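Local coordinates for mandelate racemase / muconate lactonizing enzyme, C-terminal domain protein (Pseudovibrio sp. JE062, PDB 4JHM), which is of unknown function but belongs to the enolase superfamily, whose members join an N-terminal capping domain to a C-terminal domain built as a TIM-type barrel, at residues G47-G52 / M360-V365; T54-E59 / R64-S69; D144-Y149 / D175-E180; Y201-A206 / D227-T232; T338-R341 / Y347-A350. All blocks are in the same frame, centred on the assembly; numbering follows the deposited sequence.

Contact 1: residues G47-G52 / M360-V365; sequences GTEGLG and MDWDAV
L51 pushes its forked end against the rim of the W362 indole, its CD2 lying near the ring plane and 3.4 Å from W362 CZ2. The second branch completes the overlap: L51 CD1 is 3.9 Å from W362 CZ2 and 3.8 Å from CG of M360, a selenomethionine, so one leucine bridges the indole edge and the M360 methylene. With CG beside the backbone N (chi1 -39°), the L51 fork is carried across to the chain that leads into helix 362-368. M360 also serves its own segment, because its CB sits over one face of the indole, 3.7 Å above the plane and displaced toward the rim, while the selenium end bends away from the strand.

E49 approaches the same indole farther along. Its OE1 stands 3.7 Å from W362 NE1, oblique to the ring, and the carboxylate is turned almost perpendicular to the indole (83° between planes); this is proximity and not a bond. The acid has a firmer partner in R41 of strand 34-44, which pairs with OE2 and also makes a cation-pi contact with W362. Just before W362 in sequence, D361 is the N-cap of helix 362-368: its OD1 takes A364 N at 2.9 Å, from well above the carboxylate plane, and D363 N more weakly.

The chemistry is therefore mixed. Leucine and selenomethionine supply apolar packing to the indole edge and face, while R41 probably offsets the charge that E49 brings beside the ring.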
# COMPACT_ATOMS: atom_id res chain seq x y z
N GLY A 47 18.19 -44.55 32.26
CA GLY A 47 16.85 -45.11 32.42
C GLY A 47 15.75 -44.06 32.37
O GLY A 47 14.57 -44.38 32.52
N THR A 48 16.13 -42.80 32.17
CA THR A 48 15.16 -41.73 32.02
C THR A 48 14.46 -41.89 30.68
O THR A 48 15.12 -42.03 29.65
CB THR A 48 15.83 -40.35 32.10
OG1 THR A 48 16.46 -40.19 33.38
CG2 THR A 48 14.81 -39.23 31.89
N GLU A 49 13.13 -41.88 30.69
CA GLU A 49 12.36 -42.10 29.46
C GLU A 49 11.40 -40.95 29.15
O GLU A 49 10.80 -40.36 30.06
CB GLU A 49 11.60 -43.43 29.53
CG GLU A 49 10.41 -43.46 30.48
CD GLU A 49 9.66 -44.78 30.43
OE1 GLU A 49 8.41 -44.76 30.47
OE2 GLU A 49 10.33 -45.84 30.33
N GLY A 50 11.27 -40.63 27.87
CA GLY A 50 10.44 -39.50 27.42
C GLY A 50 9.28 -39.95 26.56
O GLY A 50 9.42 -40.86 25.74
N LEU A 51 8.13 -39.32 26.76
CA LEU A 51 6.93 -39.67 26.01
C LEU A 51 6.44 -38.51 25.15
O LEU A 51 6.38 -37.36 25.60
CB LEU A 51 5.79 -40.07 26.96
CG LEU A 51 6.16 -40.91 28.18
CD1 LEU A 51 4.89 -41.24 28.95
CD2 LEU A 51 6.91 -42.17 27.77
N GLY A 52 6.10 -38.83 23.91
CA GLY A 52 5.47 -37.89 22.99
C GLY A 52 4.44 -38.63 22.18
O GLY A 52 4.46 -39.86 22.13
N MSE A 360 1.77 -43.57 31.70
CA MSE A 360 1.03 -44.47 30.82
C MSE A 360 1.08 -45.86 31.35
O MSE A 360 2.07 -46.28 31.94
CB MSE A 360 1.65 -44.47 29.43
CG MSE A 360 1.57 -43.10 28.77
SE MSE A 360 -0.09 -42.95 27.71
CE MSE A 360 -1.08 -41.79 28.94
N ASP A 361 -0.01 -46.60 31.14
CA ASP A 361 -0.05 -48.03 31.40
C ASP A 361 0.50 -48.73 30.16
O ASP A 361 -0.12 -48.71 29.10
CB ASP A 361 -1.49 -48.48 31.68
CG ASP A 361 -1.61 -49.98 31.87
OD1 ASP A 361 -0.74 -50.72 31.38
OD2 ASP A 361 -2.59 -50.41 32.52
N TRP A 362 1.68 -49.33 30.30
CA TRP A 362 2.41 -49.82 29.14
C TRP A 362 1.99 -51.22 28.72
O TRP A 362 2.30 -51.67 27.61
CB TRP A 362 3.91 -49.73 29.39
CG TRP A 362 4.38 -48.31 29.43
CD1 TRP A 362 4.78 -47.60 30.52
CD2 TRP A 362 4.44 -47.41 28.32
NE1 TRP A 362 5.11 -46.32 30.16
CE2 TRP A 362 4.91 -46.18 28.81
CE3 TRP A 362 4.16 -47.53 26.96
CZ2 TRP A 362 5.10 -45.06 27.99
CZ3 TRP A 362 4.35 -46.43 26.14
CH2 TRP A 362 4.81 -45.21 26.66
N ASP A 363 1.29 -51.92 29.61
CA ASP A 363 0.70 -53.20 29.24
C ASP A 363 -0.60 -52.95 28.49
O ASP A 363 -1.06 -53.80 27.73
CB ASP A 363 0.47 -54.08 30.47
CG ASP A 363 1.77 -54.57 31.07
OD1 ASP A 363 2.76 -53.80 31.05
OD2 ASP A 363 1.81 -55.72 31.56
N ALA A 364 -1.19 -51.78 28.72
CA ALA A 364 -2.44 -51.40 28.07
C ALA A 364 -2.19 -51.02 26.62
O ALA A 364 -2.95 -51.41 25.74
CB ALA A 364 -3.11 -50.26 28.82
N VAL A 365 -1.12 -50.26 26.38
CA VAL A 365 -0.79 -49.85 25.03
C VAL A 365 -0.39 -51.06 24.19
O VAL A 365 -0.90 -51.26 23.09
CB VAL A 365 0.33 -48.78 24.97
CG1 VAL A 365 -0.08 -47.53 25.74
CG2 VAL A 365 1.64 -49.32 25.51

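Contact 2: residues T54-E59 / R64-S69; sequences TMSYTE and RCIIES
I66 meets T54 and S56 without any ring or amide face taking part between the two segments; the indole that bears on it, W98, belongs to a second subunit. Each I66 branch has its own neighbour on the strand. CG2 touches T54 CG2 at 3.8 Å, the two side chains crossing at about a right angle, while CG1 lies 3.3 Å from S56 OG. With CG1 beside the backbone N of I66 (chi1 -71°) and CG2 anti to it, the branches spread along the strand and span the two residues that face the helix.

Both hydroxyls have polar partners elsewhere, so S56 OG meets I66 CG1 by van der Waals contact alone. S56 OG is hydrogen-bonded to N38 ND2 and D63 OD2, and T54 OG1 to the T274 carbonyl. A103 of helix 100-119 packs on I66 from the same chain. On the subunit side, M55 O bonds to W98 NE1 of the second subunit.

Strand 50-58, outermost within the chain in an antiparallel sheet, turns through a short loop into helix 65-73, which packs back on it: an antiparallel beta meander followed by helices, as in enolase-type N-terminal domains.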
# COMPACT_ATOMS: atom_id res chain seq x y z
N THR A 54 1.37 -38.12 18.68
CA THR A 54 0.55 -37.37 17.74
C THR A 54 -0.59 -38.25 17.24
O THR A 54 -0.45 -39.47 17.09
CB THR A 54 1.36 -36.83 16.55
OG1 THR A 54 0.57 -35.84 15.86
CG2 THR A 54 1.73 -37.94 15.58
N MSE A 55 -1.71 -37.60 16.95
CA MSE A 55 -2.94 -38.29 16.64
C MSE A 55 -3.17 -38.33 15.16
O MSE A 55 -2.87 -37.37 14.46
CB MSE A 55 -4.03 -37.47 17.31
CG MSE A 55 -5.33 -38.23 17.44
SE MSE A 55 -6.69 -37.01 18.14
CE MSE A 55 -6.93 -35.82 16.59
N SER A 56 -3.69 -39.46 14.67
CA SER A 56 -4.11 -39.57 13.28
C SER A 56 -5.61 -39.83 13.24
O SER A 56 -6.18 -40.40 14.17
CB SER A 56 -3.39 -40.72 12.58
OG SER A 56 -2.00 -40.71 12.86
N TYR A 57 -6.26 -39.41 12.16
CA TYR A 57 -7.66 -39.73 11.94
C TYR A 57 -7.86 -40.13 10.48
O TYR A 57 -7.76 -39.30 9.58
CB TYR A 57 -8.56 -38.55 12.33
CG TYR A 57 -7.90 -37.21 12.18
CD1 TYR A 57 -7.16 -36.67 13.22
CD2 TYR A 57 -8.01 -36.48 11.01
CE1 TYR A 57 -6.54 -35.44 13.09
CE2 TYR A 57 -7.40 -35.25 10.87
CZ TYR A 57 -6.66 -34.73 11.91
OH TYR A 57 -6.05 -33.51 11.77
N THR A 58 -8.14 -41.41 10.26
CA THR A 58 -8.24 -41.97 8.92
C THR A 58 -9.57 -42.68 8.72
O THR A 58 -10.34 -42.83 9.65
CB THR A 58 -7.11 -42.99 8.69
OG1 THR A 58 -7.14 -43.97 9.73
CG2 THR A 58 -5.76 -42.28 8.69
N GLU A 59 -9.83 -43.10 7.49
CA GLU A 59 -11.02 -43.89 7.19
C GLU A 59 -10.66 -45.35 6.93
O GLU A 59 -9.48 -45.68 6.77
CB GLU A 59 -11.74 -43.31 5.97
CG GLU A 59 -12.29 -41.91 6.19
CD GLU A 59 -12.88 -41.32 4.92
OE1 GLU A 59 -12.60 -41.87 3.84
OE2 GLU A 59 -13.62 -40.32 5.01
N ARG A 64 -1.25 -46.40 9.80
CA ARG A 64 0.18 -46.71 9.93
C ARG A 64 1.05 -45.66 9.21
O ARG A 64 2.28 -45.78 9.19
CB ARG A 64 0.49 -48.10 9.38
CG ARG A 64 -0.30 -49.24 9.99
CD ARG A 64 0.06 -50.56 9.32
NE ARG A 64 -0.94 -51.59 9.55
CZ ARG A 64 -0.76 -52.67 10.32
NH1 ARG A 64 -1.74 -53.54 10.46
NH2 ARG A 64 0.40 -52.88 10.94
N CYS A 65 0.42 -44.65 8.62
CA CYS A 65 1.12 -43.59 7.89
C CYS A 65 2.15 -42.88 8.76
O CYS A 65 3.31 -42.73 8.37
CB CYS A 65 0.12 -42.56 7.36
SG CYS A 65 0.89 -41.20 6.44
N ILE A 66 1.71 -42.41 9.92
CA ILE A 66 2.59 -41.73 10.85
C ILE A 66 3.67 -42.68 11.38
O ILE A 66 4.86 -42.46 11.16
CB ILE A 66 1.79 -41.13 12.03
CG1 ILE A 66 0.96 -39.94 11.55
CG2 ILE A 66 2.72 -40.71 13.16
CD1 ILE A 66 1.77 -38.76 11.04
N ILE A 67 3.26 -43.76 12.06
CA ILE A 67 4.24 -44.67 12.65
C ILE A 67 5.31 -45.11 11.65
O ILE A 67 6.46 -45.37 12.03
CB ILE A 67 3.57 -45.93 13.24
CG1 ILE A 67 4.54 -46.63 14.21
CG2 ILE A 67 3.14 -46.88 12.13
CD1 ILE A 67 3.89 -47.65 15.11
N GLU A 68 4.93 -45.20 10.38
CA GLU A 68 5.84 -45.67 9.33
C GLU A 68 6.74 -44.54 8.86
O GLU A 68 7.83 -44.78 8.34
CB GLU A 68 5.04 -46.25 8.17
CG GLU A 68 5.76 -47.36 7.43
CD GLU A 68 6.28 -48.47 8.34
OE1 GLU A 68 5.51 -48.97 9.19
OE2 GLU A 68 7.46 -48.85 8.21
N SER A 69 6.28 -43.31 9.02
CA SER A 69 7.10 -42.13 8.77
C SER A 69 8.14 -42.01 9.87
O SER A 69 9.31 -41.74 9.61
CB SER A 69 6.23 -40.87 8.76
OG SER A 69 7.02 -39.70 8.76

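Contact 3: residues D144-Y149 / D175-E180; sequences DTVEEY and DVALVE
V146 and Y149 divide L178 between them, one taking its backbone side and the other its tip. The valine comes close to the helix itself: V146 CG2 is 3.5 Å from L178 CA and 3.9 Å from L178 CB, and it brushes A177, whose CB is 4.5 Å away. With CG1 anti to the V146 backbone N (chi1 159°), it is CG2, held beside that N, that is presented to the helix. The backbones come nearest here, with 5.3 Å between V146 CA and L178 CA.

L178 uses a different torsion to reach the tyrosine. Its CG stands anti to the backbone N (chi1 166°), and although its first bond points along the contact, the fork swings in. CD1 then settles over one face of the Y149 ring, 3.6 Å from the centroid and 16° off the ring normal, a CH-pi contact. The bond from the tyrosine OH to the H167 carbonyl and the edge-to-face contact with F143 probably help fix the ring.

Residues 146-148 have helical backbone angles, and E148 OE2 accepts from T145 OG1 at 2.9 Å through its anti lone pair and also from T145 N.

The 144-149 segment lies between strand 133-139 and helix 149-159, and L178 belongs to helix 172-186, which follows strand 163-167; the contact thus joins successive beta-alpha units of the barrel. V179, pointing away from that segment, packs on M209 and W212 of helix 203-215, so helix 172-186 is lodged between its neighbours.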
# COMPACT_ATOMS: atom_id res chain seq x y z
N ASP A 144 -26.79 -35.96 14.78
CA ASP A 144 -27.55 -36.00 13.54
C ASP A 144 -28.70 -34.99 13.53
O ASP A 144 -29.01 -34.41 12.48
CB ASP A 144 -28.10 -37.41 13.30
CG ASP A 144 -27.06 -38.36 12.73
OD1 ASP A 144 -25.97 -38.47 13.31
OD2 ASP A 144 -27.34 -39.00 11.69
N THR A 145 -29.33 -34.78 14.68
CA THR A 145 -30.41 -33.80 14.80
C THR A 145 -30.08 -32.72 15.82
O THR A 145 -29.37 -32.97 16.79
CB THR A 145 -31.74 -34.46 15.20
OG1 THR A 145 -31.53 -35.33 16.32
CG2 THR A 145 -32.31 -35.27 14.05
N VAL A 146 -30.62 -31.53 15.59
CA VAL A 146 -30.40 -30.38 16.47
C VAL A 146 -30.80 -30.67 17.91
O VAL A 146 -30.18 -30.16 18.84
CB VAL A 146 -31.20 -29.15 15.98
CG1 VAL A 146 -31.39 -28.15 17.11
CG2 VAL A 146 -30.51 -28.50 14.80
N GLU A 147 -31.85 -31.47 18.09
CA GLU A 147 -32.42 -31.72 19.41
C GLU A 147 -31.50 -32.56 20.29
O GLU A 147 -31.55 -32.47 21.52
CB GLU A 147 -33.79 -32.40 19.29
CG GLU A 147 -34.90 -31.50 18.75
CD GLU A 147 -34.71 -31.13 17.28
OE1 GLU A 147 -34.08 -31.92 16.54
OE2 GLU A 147 -35.19 -30.06 16.87
N GLU A 148 -30.65 -33.37 19.66
CA GLU A 148 -29.68 -34.19 20.40
C GLU A 148 -28.66 -33.33 21.14
O GLU A 148 -28.00 -33.81 22.07
CB GLU A 148 -28.96 -35.14 19.44
CG GLU A 148 -29.85 -36.23 18.85
CD GLU A 148 -29.08 -37.20 17.97
OE1 GLU A 148 -28.19 -37.91 18.49
OE2 GLU A 148 -29.37 -37.26 16.76
N TYR A 149 -28.51 -32.08 20.72
CA TYR A 149 -27.51 -31.18 21.29
C TYR A 149 -27.87 -30.68 22.69
O TYR A 149 -26.98 -30.40 23.49
CB TYR A 149 -27.29 -29.98 20.37
CG TYR A 149 -26.32 -30.25 19.23
CD1 TYR A 149 -26.76 -30.78 18.03
CD2 TYR A 149 -24.96 -29.97 19.37
CE1 TYR A 149 -25.88 -31.04 17.00
CE2 TYR A 149 -24.08 -30.22 18.34
CZ TYR A 149 -24.54 -30.76 17.15
OH TYR A 149 -23.66 -31.01 16.12
N ASP A 175 -26.46 -25.88 9.88
CA ASP A 175 -25.77 -25.19 10.96
C ASP A 175 -26.56 -23.99 11.47
O ASP A 175 -26.46 -23.63 12.64
CB ASP A 175 -24.39 -24.73 10.50
CG ASP A 175 -23.44 -25.88 10.26
OD1 ASP A 175 -23.80 -27.03 10.60
OD2 ASP A 175 -22.34 -25.64 9.73
N VAL A 176 -27.35 -23.37 10.60
CA VAL A 176 -28.15 -22.22 10.99
C VAL A 176 -29.33 -22.64 11.86
O VAL A 176 -29.70 -21.93 12.80
CB VAL A 176 -28.66 -21.43 9.77
CG1 VAL A 176 -29.83 -20.54 10.15
CG2 VAL A 176 -27.54 -20.60 9.16
N ALA A 177 -29.92 -23.79 11.55
CA ALA A 177 -31.02 -24.32 12.35
C ALA A 177 -30.50 -24.71 13.73
O ALA A 177 -31.20 -24.58 14.73
CB ALA A 177 -31.65 -25.52 11.66
N LEU A 178 -29.26 -25.20 13.77
CA LEU A 178 -28.62 -25.55 15.02
C LEU A 178 -28.30 -24.29 15.81
O LEU A 178 -28.84 -24.05 16.88
CB LEU A 178 -27.32 -26.31 14.74
CG LEU A 178 -26.37 -26.46 15.92
CD1 LEU A 178 -26.90 -27.48 16.91
CD2 LEU A 178 -24.99 -26.86 15.44
N VAL A 179 -27.42 -23.48 15.24
CA VAL A 179 -26.93 -22.27 15.89
C VAL A 179 -28.04 -21.40 16.50
O VAL A 179 -27.89 -20.91 17.61
CB VAL A 179 -26.09 -21.44 14.91
CG1 VAL A 179 -26.21 -19.96 15.19
CG2 VAL A 179 -24.63 -21.88 14.97
N GLU A 180 -29.15 -21.23 15.79
CA GLU A 180 -30.22 -20.34 16.24
C GLU A 180 -31.05 -20.96 17.38
O GLU A 180 -31.45 -20.27 18.32
CB GLU A 180 -31.13 -19.96 15.07
CG GLU A 180 -30.43 -19.08 14.04
CD GLU A 180 -31.38 -18.52 12.99
OE1 GLU A 180 -32.24 -19.28 12.49
OE2 GLU A 180 -31.25 -17.33 12.64

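Contact 4: residues Y201-A206 / D227-T232; sequences YTPEQA and DYDFKT
P203 rests on a hydrogen-bonded aspartate-threonine pair: the CB-CG edge of a proline at one helix start meets the capping pair of the next. The two helices, 203-215 and 230-239, follow successive strands of the TIM-type barrel, and their first turns meet here. P203 CG lies 3.9 Å from T232 OG1 and 4.1 Å from D229 OD2; these are contacts of van der Waals kind, and the proline and threonine side chains cross at about a right angle.

Both helix starts are capped from within. On the first, T202 and Q205 form a capping box: Q205 N donates to T202 OG1 at 3.1 Å in a nearly straight bond (161°), and the return bond from T202 N to Q205 OE1 is weak. On the second, D229 is the N-cap and also the centre of an inverse gamma turn. Its carboxylate, sent out anti to the backbone N (chi1 -179°), takes T232 N on OD1 at 3.2 Å and T232 OG1 on OD2, each oxygen being met from above the carboxylate plane. Gripped in this way, D229 and T232 hold each other in place beside the proline, and the acid probably also interacts favourably with the helix dipole.

Other subunits stand close to the second helix start. K231 NZ bonds to the L261 carbonyl of a third subunit, and F230 meets H259 of a second subunit edge-to-face. A206, one turn into its helix, leans on L236.

P203 CB is 4.1 Å from both OG1 and CG2 of T232, and so faces the fork of the threonine.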
# COMPACT_ATOMS: atom_id res chain seq x y z
N TYR A 201 -17.41 -23.87 4.53
CA TYR A 201 -18.36 -22.83 4.10
C TYR A 201 -17.87 -22.07 2.87
O TYR A 201 -16.70 -22.17 2.48
CB TYR A 201 -18.59 -21.81 5.22
CG TYR A 201 -19.62 -22.20 6.26
CD1 TYR A 201 -19.97 -23.53 6.48
CD2 TYR A 201 -20.20 -21.23 7.06
CE1 TYR A 201 -20.90 -23.87 7.44
CE2 TYR A 201 -21.11 -21.56 8.04
CZ TYR A 201 -21.46 -22.88 8.23
OH TYR A 201 -22.38 -23.20 9.20
N THR A 202 -18.78 -21.30 2.28
CA THR A 202 -18.44 -20.40 1.19
C THR A 202 -18.24 -19.00 1.76
O THR A 202 -18.94 -18.62 2.70
CB THR A 202 -19.57 -20.33 0.16
OG1 THR A 202 -20.66 -19.56 0.70
CG2 THR A 202 -20.05 -21.71 -0.19
N PRO A 203 -17.29 -18.24 1.21
CA PRO A 203 -17.04 -16.88 1.68
C PRO A 203 -18.32 -16.14 2.09
O PRO A 203 -18.35 -15.52 3.16
CB PRO A 203 -16.41 -16.22 0.46
CG PRO A 203 -15.64 -17.34 -0.18
CD PRO A 203 -16.35 -18.62 0.14
N GLU A 204 -19.35 -16.20 1.26
CA GLU A 204 -20.62 -15.52 1.53
C GLU A 204 -21.30 -16.08 2.77
O GLU A 204 -21.80 -15.34 3.62
CB GLU A 204 -21.57 -15.65 0.32
CG GLU A 204 -21.04 -15.04 -0.97
CD GLU A 204 -19.91 -15.86 -1.61
OE1 GLU A 204 -19.67 -17.01 -1.19
OE2 GLU A 204 -19.26 -15.33 -2.55
N GLN A 205 -21.31 -17.41 2.88
CA GLN A 205 -21.86 -18.07 4.05
C GLN A 205 -21.05 -17.72 5.29
O GLN A 205 -21.61 -17.44 6.36
CB GLN A 205 -21.88 -19.59 3.84
CG GLN A 205 -22.90 -20.04 2.80
CD GLN A 205 -22.69 -21.47 2.31
OE1 GLN A 205 -21.94 -22.25 2.90
NE2 GLN A 205 -23.37 -21.81 1.23
N ALA A 206 -19.73 -17.72 5.15
CA ALA A 206 -18.85 -17.42 6.26
C ALA A 206 -19.19 -16.06 6.82
O ALA A 206 -19.34 -15.90 8.03
CB ALA A 206 -17.40 -17.47 5.81
N ASP A 227 -8.11 -22.52 4.88
CA ASP A 227 -7.07 -21.70 5.50
C ASP A 227 -6.24 -20.94 4.48
O ASP A 227 -5.59 -19.96 4.82
CB ASP A 227 -6.13 -22.57 6.34
CG ASP A 227 -6.67 -22.84 7.71
OD1 ASP A 227 -7.90 -22.73 7.89
OD2 ASP A 227 -5.86 -23.16 8.61
N TYR A 228 -6.24 -21.41 3.24
CA TYR A 228 -5.38 -20.81 2.22
C TYR A 228 -6.06 -19.68 1.48
O TYR A 228 -5.43 -19.01 0.66
CB TYR A 228 -4.90 -21.88 1.23
CG TYR A 228 -4.11 -22.96 1.92
CD1 TYR A 228 -2.84 -22.70 2.42
CD2 TYR A 228 -4.63 -24.23 2.10
CE1 TYR A 228 -2.11 -23.68 3.06
CE2 TYR A 228 -3.91 -25.22 2.74
CZ TYR A 228 -2.65 -24.93 3.22
OH TYR A 228 -1.93 -25.91 3.86
N ASP A 229 -7.33 -19.46 1.77
CA ASP A 229 -8.08 -18.37 1.16
C ASP A 229 -7.84 -17.11 1.97
O ASP A 229 -8.73 -16.62 2.65
CB ASP A 229 -9.57 -18.70 1.12
CG ASP A 229 -10.39 -17.61 0.47
OD1 ASP A 229 -9.84 -16.52 0.15
OD2 ASP A 229 -11.60 -17.82 0.27
N PHE A 230 -6.63 -16.59 1.87
CA PHE A 230 -6.19 -15.49 2.71
C PHE A 230 -7.14 -14.29 2.64
O PHE A 230 -7.63 -13.82 3.67
CB PHE A 230 -4.77 -15.06 2.34
CG PHE A 230 -3.74 -16.16 2.49
CD1 PHE A 230 -3.98 -17.27 3.28
CD2 PHE A 230 -2.51 -16.06 1.85
CE1 PHE A 230 -3.03 -18.27 3.42
CE2 PHE A 230 -1.55 -17.05 1.99
CZ PHE A 230 -1.81 -18.15 2.77
N LYS A 231 -7.40 -13.80 1.43
CA LYS A 231 -8.24 -12.61 1.26
C LYS A 231 -9.60 -12.70 1.99
O LYS A 231 -10.08 -11.70 2.53
CB LYS A 231 -8.46 -12.32 -0.23
CG LYS A 231 -7.43 -11.39 -0.86
CD LYS A 231 -7.22 -11.72 -2.33
CE LYS A 231 -6.83 -10.50 -3.15
NZ LYS A 231 -8.03 -9.74 -3.62
N THR A 232 -10.20 -13.89 2.01
CA THR A 232 -11.49 -14.06 2.67
C THR A 232 -11.35 -13.90 4.18
O THR A 232 -12.14 -13.19 4.81
CB THR A 232 -12.10 -15.44 2.37
OG1 THR A 232 -12.43 -15.52 0.98
CG2 THR A 232 -13.36 -15.66 3.18

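Contact 5: residues T338-R341 / Y347-A350; sequences TQIR and YVHA
V348 places its CG2 methyl 3.6 Å from the carbonyl O of R341, so the short strand meets the loop through a methyl set against a backbone oxygen. The I340 and V348 side chains adjoin here and cross obliquely, although the modelled spacing of their CG2 atoms is too short for carbons and is doubtful. I340 CG2 also comes within 4.4 Å of H349 O. Both CG2 methyls stand anti to their own backbone N; in V348 the companion CG1 occupies the crowded position between N and the carbonyl carbon (chi1 72°), leaving CG2 to meet the loop. The backbones come nearest at R341 and V348, 6.2 Å between CA atoms. What joins the segments directly is thus van der Waals packing, and their polar groups look to residues beyond them.

Those polar groups position the two segments. D343, in the turn between them, accepts from Y347 N on one carboxylate oxygen and pairs with H349 NE2 on the other, tying the turn to the beginning and end of the strand. R341 starts its side chain away from the strand, and its NH2 forms a salt bridge with E333; the Y347 side chain also starts away from the loop, its ring in a cation-pi contact with K133.

Strand 347-349 runs antiparallel to 133-139, which pairs in parallel with 323-326. I340 of the 338-341 loop packs beside V348, the buried residue of this short strand, and both side chains meet F323 of strand 323-326 and helix 304-316.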
# COMPACT_ATOMS: atom_id res chain seq x y z
N THR A 338 -3.19 -41.32 33.77
CA THR A 338 -3.40 -39.91 34.06
C THR A 338 -4.70 -39.43 33.46
O THR A 338 -5.08 -39.86 32.38
CB THR A 338 -2.26 -39.06 33.46
OG1 THR A 338 -1.00 -39.50 33.98
CG2 THR A 338 -2.47 -37.58 33.80
N GLN A 339 -5.39 -38.53 34.16
CA GLN A 339 -6.65 -37.99 33.65
C GLN A 339 -6.71 -36.47 33.77
O GLN A 339 -6.85 -35.91 34.86
CB GLN A 339 -7.83 -38.61 34.40
CG GLN A 339 -7.99 -40.09 34.14
CD GLN A 339 -9.22 -40.67 34.81
OE1 GLN A 339 -9.90 -41.52 34.25
NE2 GLN A 339 -9.52 -40.19 36.02
N ILE A 340 -6.60 -35.79 32.63
CA ILE A 340 -6.75 -34.35 32.59
C ILE A 340 -8.21 -34.01 32.32
O ILE A 340 -8.61 -33.83 31.18
CB ILE A 340 -5.85 -33.71 31.52
CG1 ILE A 340 -4.38 -34.05 31.81
CG2 ILE A 340 -6.05 -32.21 31.48
CD1 ILE A 340 -3.39 -33.49 30.81
N ARG A 341 -9.00 -33.93 33.39
CA ARG A 341 -10.42 -33.63 33.27
C ARG A 341 -10.70 -32.20 33.71
O ARG A 341 -9.80 -31.49 34.16
CB ARG A 341 -11.23 -34.62 34.11
CG ARG A 341 -10.85 -36.06 33.85
CD ARG A 341 -11.89 -37.05 34.37
NE ARG A 341 -11.94 -38.23 33.53
CZ ARG A 341 -12.80 -39.23 33.69
NH1 ARG A 341 -13.69 -39.21 34.67
NH2 ARG A 341 -12.77 -40.26 32.85
N TYR A 347 -12.20 -25.25 35.27
CA TYR A 347 -10.74 -25.19 35.11
C TYR A 347 -10.12 -26.56 34.91
O TYR A 347 -10.45 -27.52 35.60
CB TYR A 347 -10.10 -24.53 36.34
CG TYR A 347 -10.47 -23.08 36.52
CD1 TYR A 347 -9.76 -22.06 35.89
CD2 TYR A 347 -11.54 -22.72 37.33
CE1 TYR A 347 -10.11 -20.74 36.06
CE2 TYR A 347 -11.89 -21.39 37.52
CZ TYR A 347 -11.17 -20.41 36.88
OH TYR A 347 -11.53 -19.09 37.06
N VAL A 348 -9.20 -26.64 33.95
CA VAL A 348 -8.35 -27.81 33.80
C VAL A 348 -7.03 -27.53 34.52
O VAL A 348 -6.50 -26.42 34.43
CB VAL A 348 -8.06 -28.12 32.32
CG1 VAL A 348 -7.11 -27.09 31.74
CG2 VAL A 348 -7.47 -29.51 32.17
N HIS A 349 -6.51 -28.52 35.23
CA HIS A 349 -5.30 -28.34 36.03
C HIS A 349 -4.09 -29.04 35.43
O HIS A 349 -4.20 -30.10 34.83
CB HIS A 349 -5.51 -28.86 37.45
CG HIS A 349 -6.43 -28.01 38.26
ND1 HIS A 349 -5.98 -26.96 39.04
CD2 HIS A 349 -7.78 -28.04 38.42
CE1 HIS A 349 -7.01 -26.39 39.64
NE2 HIS A 349 -8.11 -27.03 39.28
N ALA A 350 -2.92 -28.43 35.60
CA ALA A 350 -1.67 -29.06 35.22
C ALA A 350 -1.52 -30.36 35.98
O ALA A 350 -1.75 -30.39 37.19
CB ALA A 350 -0.49 -28.15 35.53

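In the fold
Contacts 1 and 2 share strand 50-58, at different places: contact 2 is buried and borders another subunit, whereas contact 1, partly buried, adds charge and an indole to the apolar packing. Contacts 3 and 4 involve the barrel's outer helices and the loops leading into them, more than 20 Å from the chain's centre; contact 4 is nevertheless buried, contact 3 only partly. They touch where D175 OD2 and Y201 OH form a probable hydrogen bond, yet contact 3 rests on a CH-pi contact and contact 4 on capping groups. Contact 5, nearer the centre but partly buried, is apolar beside a backbone carbonyl and comes within about 5 Å of contact 1.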